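Local coordinates for protein putative trimethylamine methyltransferase (PDB 4YYC) that probably transfers methyl groups, as a putative trimethylamine methyltransferase of the MttB family from Rhizobium meliloti, at residues A[75-80]-A[97-102]; A[67-72]-A[293-298]. All coordinates share one frame; numbering follows the deposited sequence.

Contact 1 of 2, residues A[75-80]-A[97-102]; sequences IEFRDD and QRVHFP
Strands 75-77 and 98-100 are the two inner strands of a small four-stranded mixed sheet, and they run antiparallel. Ile75 and Val99 form the hydrogen-bonded pair: Ile75 N reaches Val99 O at 3.0 Å, and Val99 N returns to Ile75 O. Phe77 N then binds Gln97 O, approaching almost along the carbonyl direction at 169°, while the same oxygen receives a CA-H...O contact from Glu76. Glu76 and Arg98, the non-hydrogen-bonded pair, share one face of the sheet and join in a salt bridge, Arg98 NE to Glu76 OE2 at 2.7 Å. The carboxylate stands steeply against the guanidinium, planes 72° apart, and meets it at its edge. Bends at chi2 and chi3 of Arg98 fold its chain back to deliver NE there. The other oxygen, Glu76 OE1, takes Arg78 NE at 2.8 Å on its anti lone pair, and a water bridges OE1 to Gln97 NE2. Past the strand end, Gln97 OE1 receives Asp79 N at 2.8 Å, nearly straight at the hydrogen but from above the amide plane. On the face of Ile75 and Val99 the contacts are apolar: Phe77 CD1 lies 3.7 Å from Val99 CG2, and Ile75 CG1 touches Phe101 CE1. Phe77 CE1 comes to the edge of the Phe101 ring, near its plane, with Phe101 CZ nearest; Trp87 meets both rings edge-to-face, and Ala299 of helix 286-307 packs against them. Pro441 of the second subunit packs on Glu76 and Arg98. One carboxylate thus sits between two arginines, each oxygen taking one, which probably favours its ionised form.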
ATOM      1  N   ILE A  75      -9.062   5.792 -34.082  1.00 21.67           N
ATOM      2  CA  ILE A  75      -8.117   6.636 -33.351  1.00 21.04           C
ATOM      3  C   ILE A  75      -7.611   7.705 -34.310  1.00 21.20           C
ATOM      4  O   ILE A  75      -7.257   7.404 -35.442  1.00 20.79           O
ATOM      5  CB  ILE A  75      -6.934   5.797 -32.863  1.00 20.98           C
ATOM      6  CG1 ILE A  75      -7.399   4.618 -31.992  1.00 21.27           C
ATOM      7  CG2 ILE A  75      -5.920   6.664 -32.138  1.00 20.38           C
ATOM      8  CD1 ILE A  75      -7.973   4.965 -30.642  1.00 21.36           C
ATOM      9  N   GLU A  76      -7.605   8.946 -33.867  1.00 21.46           N
ATOM     10  CA  GLU A  76      -7.046  10.031 -34.694  1.00 22.12           C
ATOM     11  C   GLU A  76      -5.520  10.008 -34.696  1.00 21.25           C
ATOM     12  O   GLU A  76      -4.901   9.904 -33.646  1.00 20.19           O
ATOM     13  CB  GLU A  76      -7.502  11.385 -34.163  1.00 23.78           C
ATOM     14  CG  GLU A  76      -9.013  11.590 -34.177  1.00 25.40           C
ATOM     15  CD  GLU A  76      -9.475  12.356 -35.392  1.00 27.38           C
ATOM     16  OE1 GLU A  76      -9.010  13.497 -35.594  1.00 28.46           O
ATOM     17  OE2 GLU A  76     -10.289  11.816 -36.178  1.00 29.38           O
ATOM     18  N   PHE A  77      -4.916  10.126 -35.885  1.00 20.83           N
ATOM     19  CA  PHE A  77      -3.500  10.339 -36.029  1.00 20.58           C
ATOM     20  C   PHE A  77      -3.439  11.686 -36.698  1.00 21.15           C
ATOM     21  O   PHE A  77      -3.676  11.797 -37.895  1.00 21.83           O
ATOM     22  CB  PHE A  77      -2.854   9.213 -36.847  1.00 20.68           C
ATOM     23  CG  PHE A  77      -2.589   7.970 -36.033  1.00 20.18           C
ATOM     24  CD1 PHE A  77      -3.635   7.160 -35.587  1.00 20.40           C
ATOM     25  CD2 PHE A  77      -1.293   7.641 -35.656  1.00 20.00           C
ATOM     26  CE1 PHE A  77      -3.370   6.067 -34.777  1.00 20.14           C
ATOM     27  CE2 PHE A  77      -1.029   6.545 -34.851  1.00 19.59           C
ATOM     28  CZ  PHE A  77      -2.064   5.768 -34.399  1.00 19.90           C
ATOM     29  N   ARG A  78      -3.171  12.736 -35.921  1.00 21.13           N
ATOM     30  CA  ARG A  78      -3.352  14.106 -36.428  1.00 22.36           C
ATOM     31  C   ARG A  78      -2.091  14.772 -36.935  1.00 22.77           C
ATOM     32  O   ARG A  78      -1.040  14.606 -36.367  1.00 22.36           O
ATOM     33  CB  ARG A  78      -3.971  14.973 -35.355  1.00 23.11           C
ATOM     34  CG  ARG A  78      -5.351  14.505 -35.014  1.00 24.07           C
ATOM     35  CD  ARG A  78      -6.030  15.421 -34.015  1.00 25.39           C
ATOM     36  NE  ARG A  78      -7.448  15.078 -33.847  1.00 26.20           N
ATOM     37  CZ  ARG A  78      -8.239  15.651 -32.932  1.00 27.68           C
ATOM     38  NH1 ARG A  78      -7.749  16.556 -32.093  1.00 27.69           N
ATOM     39  NH2 ARG A  78      -9.517  15.296 -32.832  1.00 28.47           N
ATOM     40  N   ASP A  79      -2.247  15.525 -38.017  1.00 23.71           N
ATOM     41  CA  ASP A  79      -1.211  16.367 -38.581  1.00 24.93           C
ATOM     42  C   ASP A  79       0.038  15.575 -38.949  1.00 24.41           C
ATOM     43  O   ASP A  79       1.142  16.108 -38.840  1.00 24.99           O
ATOM     44  CB  ASP A  79      -0.914  17.551 -37.613  1.00 25.58           C
ATOM     45  CG  ASP A  79      -2.155  18.358 -37.285  1.00 26.81           C
ATOM     46  OD1 ASP A  79      -2.761  18.856 -38.210  1.00 28.47           O
ATOM     47  OD2 ASP A  79      -2.570  18.424 -36.108  1.00 29.07           O
ATOM     48  N   ASP A  80      -0.149  14.330 -39.427  1.00 23.87           N
ATOM     49  CA  ASP A  80       0.944  13.419 -39.803  1.00 23.76           C
ATOM     50  C   ASP A  80       0.534  12.547 -40.985  1.00 23.41           C
ATOM     51  O   ASP A  80       0.015  11.438 -40.856  1.00 22.46           O
ATOM     52  CB  ASP A  80       1.411  12.545 -38.633  1.00 24.21           C
ATOM     53  CG  ASP A  80       2.753  11.873 -38.917  1.00 25.08           C
ATOM     54  OD1 ASP A  80       3.078  11.595 -40.085  1.00 25.88           O
ATOM     55  OD2 ASP A  80       3.512  11.664 -37.953  1.00 26.55           O
ATOM     56  N   GLN A  97      -8.489  12.115 -40.723  1.00 27.85           N
ATOM     57  CA  GLN A  97      -7.397  11.795 -39.816  1.00 27.04           C
ATOM     58  C   GLN A  97      -7.765  10.681 -38.875  1.00 25.47           C
ATOM     59  O   GLN A  97      -6.973  10.364 -37.990  1.00 24.19           O
ATOM     60  CB  GLN A  97      -6.991  13.032 -39.036  1.00 27.25           C
ATOM     61  CG  GLN A  97      -6.574  14.150 -39.959  1.00 28.84           C
ATOM     62  CD  GLN A  97      -5.860  15.240 -39.218  1.00 29.86           C
ATOM     63  OE1 GLN A  97      -4.685  15.497 -39.460  1.00 31.96           O
ATOM     64  NE2 GLN A  97      -6.549  15.865 -38.274  1.00 30.32           N
ATOM     65  N   ARG A  98      -8.932  10.051 -39.072  1.00 25.36           N
ATOM     66  CA  ARG A  98      -9.367   8.959 -38.181  1.00 25.77           C
ATOM     67  C   ARG A  98      -8.972   7.630 -38.807  1.00 25.36           C
ATOM     68  O   ARG A  98      -9.335   7.348 -39.953  1.00 25.71           O
ATOM     69  CB  ARG A  98     -10.881   8.995 -38.023  1.00 27.03           C
ATOM     70  CG  ARG A  98     -11.431   8.048 -36.963  1.00 27.88           C
ATOM     71  CD  ARG A  98     -11.136   8.507 -35.562  1.00 28.10           C
ATOM     72  NE  ARG A  98     -11.841   9.755 -35.275  1.00 28.92           N
ATOM     73  CZ  ARG A  98     -13.127   9.874 -34.974  1.00 30.56           C
ATOM     74  NH1 ARG A  98     -13.943   8.799 -34.856  1.00 31.02           N
ATOM     75  NH2 ARG A  98     -13.616  11.106 -34.773  1.00 30.98           N
ATOM     76  N   VAL A  99      -8.244   6.814 -38.053  1.00 23.68           N
ATOM     77  CA  VAL A  99      -7.876   5.491 -38.504  1.00 23.60           C
ATOM     78  C   VAL A  99      -8.796   4.442 -37.874  1.00 23.80           C
ATOM     79  O   VAL A  99      -8.859   4.350 -36.663  1.00 23.30           O
ATOM     80  CB  VAL A  99      -6.423   5.175 -38.157  1.00 22.67           C
ATOM     81  CG1 VAL A  99      -6.044   3.838 -38.751  1.00 23.07           C
ATOM     82  CG2 VAL A  99      -5.506   6.267 -38.686  1.00 22.59           C
ATOM     83  N   HIS A 100      -9.518   3.689 -38.728  1.00 24.84           N
ATOM     84  CA  HIS A 100     -10.375   2.592 -38.291  1.00 25.18           C
ATOM     85  C   HIS A 100      -9.648   1.276 -38.546  1.00 25.19           C
ATOM     86  O   HIS A 100      -9.170   1.015 -39.658  1.00 25.75           O
ATOM     87  CB  HIS A 100     -11.718   2.631 -39.031  1.00 26.75           C
ATOM     88  CG  HIS A 100     -12.528   3.858 -38.733  1.00 27.15           C
ATOM     89  ND1 HIS A 100     -13.555   3.864 -37.811  1.00 27.63           N
ATOM     90  CD2 HIS A 100     -12.442   5.126 -39.208  1.00 27.63           C
ATOM     91  CE1 HIS A 100     -14.072   5.079 -37.740  1.00 27.90           C
ATOM     92  NE2 HIS A 100     -13.427   5.859 -38.593  1.00 28.04           N
ATOM     93  N   PHE A 101      -9.597   0.413 -37.541  1.00 24.37           N
ATOM     94  CA  PHE A 101      -8.741  -0.771 -37.581  1.00 24.49           C
ATOM     95  C   PHE A 101      -9.574  -2.048 -37.704  1.00 25.93           C
ATOM     96  O   PHE A 101     -10.425  -2.318 -36.848  1.00 26.62           O
ATOM     97  CB  PHE A 101      -7.899  -0.855 -36.299  1.00 23.42           C
ATOM     98  CG  PHE A 101      -7.016   0.356 -36.062  1.00 22.60           C
ATOM     99  CD1 PHE A 101      -7.519   1.489 -35.439  1.00 22.00           C
ATOM    100  CD2 PHE A 101      -5.677   0.338 -36.425  1.00 22.37           C
ATOM    101  CE1 PHE A 101      -6.714   2.585 -35.189  1.00 21.56           C
ATOM    102  CE2 PHE A 101      -4.876   1.446 -36.190  1.00 21.74           C
ATOM    103  CZ  PHE A 101      -5.404   2.578 -35.593  1.00 21.44           C
ATOM    104  N   PRO A 102      -9.271  -2.889 -38.704  1.00 26.56           N
ATOM    105  CA  PRO A 102      -9.845  -4.219 -38.717  1.00 27.90           C
ATOM    106  C   PRO A 102      -9.501  -4.963 -37.455  1.00 27.46           C
ATOM    107  O   PRO A 102      -8.455  -4.736 -36.871  1.00 26.47           O
ATOM    108  CB  PRO A 102      -9.161  -4.898 -39.887  1.00 28.19           C
ATOM    109  CG  PRO A 102      -8.639  -3.838 -40.740  1.00 28.16           C
ATOM    110  CD  PRO A 102      -8.448  -2.628 -39.901  1.00 26.92           C
TER
HETATM  111  O   HOH W   1      -9.539  15.410 -37.382  1.00 45.05           O
HETATM  112  O   HOH W   2      -2.651  12.941 -39.979  1.00 25.73           O
HETATM  113  O   HOH W   3      -5.629  18.117 -36.951  1.00 48.49           O

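Contact 2 of 2, residues A[67-72]-A[293-298]; sequences DVVLEE and ILAEVL
Leu70 reaches across to helix 293-298 with both methyls, and each finds a different partner. Leu70 CD2 lies 3.4 Å from Ala295 O and 3.9 Å from Ala295 CB; Leu70 CD1 meets Leu298 CD1 at 3.8 Å, the two leucine side chains crossing at about a right angle. With chi1 at -76°, CG of Leu70 sits opposite its own carbonyl carbon, and the branch point spreads the methyls between Ala295 and Leu298, one turn apart. Val69 adds its CG1, and Val69 CG1 touches Ala295 CB at 3.9 Å, so the small alanine methyl receives two neighbouring side chains of the other helix. This is apolar helix-helix packing: the short segments cross at -59° with their axes 9.0 Å apart, and Leu70 CA and Ala295 CA are the closest CA pair across the segments, 6.0 Å apart. A lysine in place of Leu70 would probably lose the two-methyl contact with Ala295 and Leu298 and leave a charge without a mate among those side chains. Further out, Phe101 packs on Leu70, Met250 on Val69 and Leu350 of helix 334-350 on Leu298. Elsewhere on helix 286-307, Ile293, Leu294 and Val297 rest on Phe315 of strand 313-322, while Glu296 is held by Ser248 and the backbone N of Met250. Helix 56-73 also faces the dimer partner, where Glu72 forms a salt bridge with Arg437 of the second subunit.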
ATOM      1  N   ASP A  67     -11.388  -3.909 -29.311  1.00 23.19           N
ATOM      2  CA  ASP A  67     -11.388  -4.122 -30.755  1.00 24.53           C
ATOM      3  C   ASP A  67     -12.597  -3.476 -31.425  1.00 24.67           C
ATOM      4  O   ASP A  67     -12.480  -2.956 -32.523  1.00 24.45           O
ATOM      5  CB  ASP A  67     -11.399  -5.599 -31.085  1.00 26.50           C
ATOM      6  CG  ASP A  67     -10.117  -6.307 -30.692  1.00 27.59           C
ATOM      7  OD1 ASP A  67      -9.035  -5.686 -30.568  1.00 29.38           O
ATOM      8  OD2 ASP A  67     -10.233  -7.520 -30.528  1.00 30.27           O
ATOM      9  N   VAL A  68     -13.737  -3.508 -30.759  1.00 24.74           N
ATOM     10  CA  VAL A  68     -14.900  -2.749 -31.228  1.00 25.75           C
ATOM     11  C   VAL A  68     -14.634  -1.249 -31.355  1.00 24.79           C
ATOM     12  O   VAL A  68     -14.911  -0.636 -32.366  1.00 25.25           O
ATOM     13  CB  VAL A  68     -16.111  -2.979 -30.303  1.00 26.53           C
ATOM     14  CG1 VAL A  68     -17.249  -2.019 -30.648  1.00 27.39           C
ATOM     15  CG2 VAL A  68     -16.573  -4.424 -30.451  1.00 27.58           C
ATOM     16  N   VAL A  69     -14.089  -0.648 -30.319  1.00 23.95           N
ATOM     17  CA  VAL A  69     -13.729   0.780 -30.362  1.00 23.55           C
ATOM     18  C   VAL A  69     -12.802   1.070 -31.550  1.00 22.96           C
ATOM     19  O   VAL A  69     -13.012   2.038 -32.297  1.00 22.49           O
ATOM     20  CB  VAL A  69     -13.053   1.185 -29.040  1.00 22.96           C
ATOM     21  CG1 VAL A  69     -12.390   2.562 -29.144  1.00 22.85           C
ATOM     22  CG2 VAL A  69     -14.069   1.140 -27.895  1.00 23.57           C
ATOM     23  N   LEU A  70     -11.771   0.243 -31.709  1.00 22.69           N
ATOM     24  CA  LEU A  70     -10.780   0.469 -32.763  1.00 22.80           C
ATOM     25  C   LEU A  70     -11.380   0.400 -34.170  1.00 24.01           C
ATOM     26  O   LEU A  70     -10.915   1.098 -35.070  1.00 23.41           O
ATOM     27  CB  LEU A  70      -9.629  -0.528 -32.667  1.00 22.65           C
ATOM     28  CG  LEU A  70      -8.610  -0.249 -31.554  1.00 21.90           C
ATOM     29  CD1 LEU A  70      -7.611  -1.397 -31.495  1.00 22.18           C
ATOM     30  CD2 LEU A  70      -7.878   1.063 -31.738  1.00 21.77           C
ATOM     31  N   GLU A  71     -12.358  -0.487 -34.365  1.00 25.25           N
ATOM     32  CA  GLU A  71     -12.993  -0.604 -35.666  1.00 27.30           C
ATOM     33  C   GLU A  71     -14.073   0.472 -35.886  1.00 27.38           C
ATOM     34  O   GLU A  71     -14.059   1.152 -36.901  1.00 27.57           O
ATOM     35  CB  GLU A  71     -13.560  -2.000 -35.889  1.00 29.00           C
ATOM     36  CG  GLU A  71     -14.145  -2.114 -37.287  1.00 31.97           C
ATOM     37  CD  GLU A  71     -14.685  -3.471 -37.647  1.00 35.26           C
ATOM     38  OE1 GLU A  71     -14.764  -4.389 -36.792  1.00 37.98           O
ATOM     39  OE2 GLU A  71     -15.042  -3.603 -38.834  1.00 38.34           O
ATOM     40  N   GLU A  72     -15.006   0.602 -34.962  1.00 27.55           N
ATOM     41  CA  GLU A  72     -16.156   1.498 -35.123  1.00 28.85           C
ATOM     42  C   GLU A  72     -15.859   2.965 -34.935  1.00 28.15           C
ATOM     43  O   GLU A  72     -16.388   3.793 -35.644  1.00 28.10           O
ATOM     44  CB  GLU A  72     -17.279   1.121 -34.167  1.00 30.81           C
ATOM     45  CG  GLU A  72     -17.858  -0.245 -34.433  1.00 34.13           C
ATOM     46  CD  GLU A  72     -19.017  -0.584 -33.496  1.00 36.57           C
ATOM     47  OE1 GLU A  72     -19.435   0.306 -32.658  1.00 38.44           O
ATOM     48  OE2 GLU A  72     -19.454  -1.750 -33.595  1.00 38.45           O
ATOM     49  N   ILE A 293      -7.962   2.723 -22.768  1.00 17.56           N
ATOM     50  CA  ILE A 293      -6.530   2.537 -22.652  1.00 17.23           C
ATOM     51  C   ILE A 293      -5.995   1.492 -23.624  1.00 16.88           C
ATOM     52  O   ILE A 293      -5.016   1.724 -24.343  1.00 16.59           O
ATOM     53  CB  ILE A 293      -6.123   2.164 -21.207  1.00 17.44           C
ATOM     54  CG1 ILE A 293      -6.232   3.403 -20.319  1.00 17.97           C
ATOM     55  CG2 ILE A 293      -4.707   1.613 -21.175  1.00 17.71           C
ATOM     56  CD1 ILE A 293      -6.205   3.038 -18.832  1.00 18.53           C
ATOM     57  N   LEU A 294      -6.649   0.339 -23.657  1.00 16.94           N
ATOM     58  CA  LEU A 294      -6.171  -0.751 -24.484  1.00 17.13           C
ATOM     59  C   LEU A 294      -6.253  -0.358 -25.963  1.00 17.14           C
ATOM     60  O   LEU A 294      -5.332  -0.659 -26.734  1.00 17.32           O
ATOM     61  CB  LEU A 294      -6.937  -2.054 -24.183  1.00 17.70           C
ATOM     62  CG  LEU A 294      -6.545  -3.265 -25.026  1.00 18.47           C
ATOM     63  CD1 LEU A 294      -5.058  -3.579 -24.877  1.00 18.54           C
ATOM     64  CD2 LEU A 294      -7.412  -4.458 -24.603  1.00 19.06           C
ATOM     65  N   ALA A 295      -7.327   0.327 -26.362  1.00 17.08           N
ATOM     66  CA  ALA A 295      -7.454   0.798 -27.768  1.00 17.63           C
ATOM     67  C   ALA A 295      -6.333   1.765 -28.134  1.00 17.32           C
ATOM     68  O   ALA A 295      -5.678   1.605 -29.163  1.00 17.24           O
ATOM     69  CB  ALA A 295      -8.825   1.448 -27.971  1.00 18.23           C
ATOM     70  N   GLU A 296      -6.056   2.737 -27.268  1.00 16.61           N
ATOM     71  CA  GLU A 296      -5.009   3.739 -27.519  1.00 16.59           C
ATOM     72  C   GLU A 296      -3.638   3.061 -27.602  1.00 16.22           C
ATOM     73  O   GLU A 296      -2.871   3.347 -28.508  1.00 15.87           O
ATOM     74  CB  GLU A 296      -5.009   4.823 -26.453  1.00 16.97           C
ATOM     75  CG  GLU A 296      -6.243   5.670 -26.480  1.00 18.00           C
ATOM     76  CD  GLU A 296      -6.271   6.768 -25.452  1.00 18.51           C
ATOM     77  OE1 GLU A 296      -5.255   7.023 -24.742  1.00 19.20           O
ATOM     78  OE2 GLU A 296      -7.335   7.423 -25.319  1.00 19.83           O
ATOM     79  N   VAL A 297      -3.347   2.148 -26.673  1.00 15.80           N
ATOM     80  CA  VAL A 297      -2.063   1.467 -26.707  1.00 15.73           C
ATOM     81  C   VAL A 297      -1.914   0.565 -27.906  1.00 16.13           C
ATOM     82  O   VAL A 297      -0.859   0.553 -28.545  1.00 16.29           O
ATOM     83  CB  VAL A 297      -1.766   0.713 -25.369  1.00 15.66           C
ATOM     84  CG1 VAL A 297      -0.551  -0.203 -25.554  1.00 15.86           C
ATOM     85  CG2 VAL A 297      -1.617   1.687 -24.217  1.00 15.68           C
ATOM     86  N   LEU A 298      -2.955  -0.188 -28.243  1.00 16.30           N
ATOM     87  CA  LEU A 298      -2.859  -1.024 -29.434  1.00 16.87           C
ATOM     88  C   LEU A 298      -2.468  -0.197 -30.670  1.00 16.89           C
ATOM     89  O   LEU A 298      -1.594  -0.606 -31.426  1.00 16.86           O
ATOM     90  CB  LEU A 298      -4.179  -1.790 -29.665  1.00 17.55           C
ATOM     91  CG  LEU A 298      -4.426  -3.009 -28.778  1.00 17.87           C
ATOM     92  CD1 LEU A 298      -5.865  -3.461 -28.859  1.00 18.54           C
ATOM     93  CD2 LEU A 298      -3.511  -4.168 -29.148  1.00 18.34           C
TER

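The centres of the two contacts lie 11 Å apart, and the chain runs directly from one to the other: helix 56-73 of contact 2 is followed at once by strand 75-77 of contact 1. Segment 97-102 then returns to the end of that helix, where Phe101 N probably donates to Leu70 O at 2.9 Å and His100 ND1 to Glu71 O, also at 2.9 Å. Helix 286-307 serves both contacts, since Ala299, a turn beyond Ala295, lies under the apolar face of the small sheet. Along the sequence, contact 1 is nested within the loop that contact 2 closes, and both touch the second subunit.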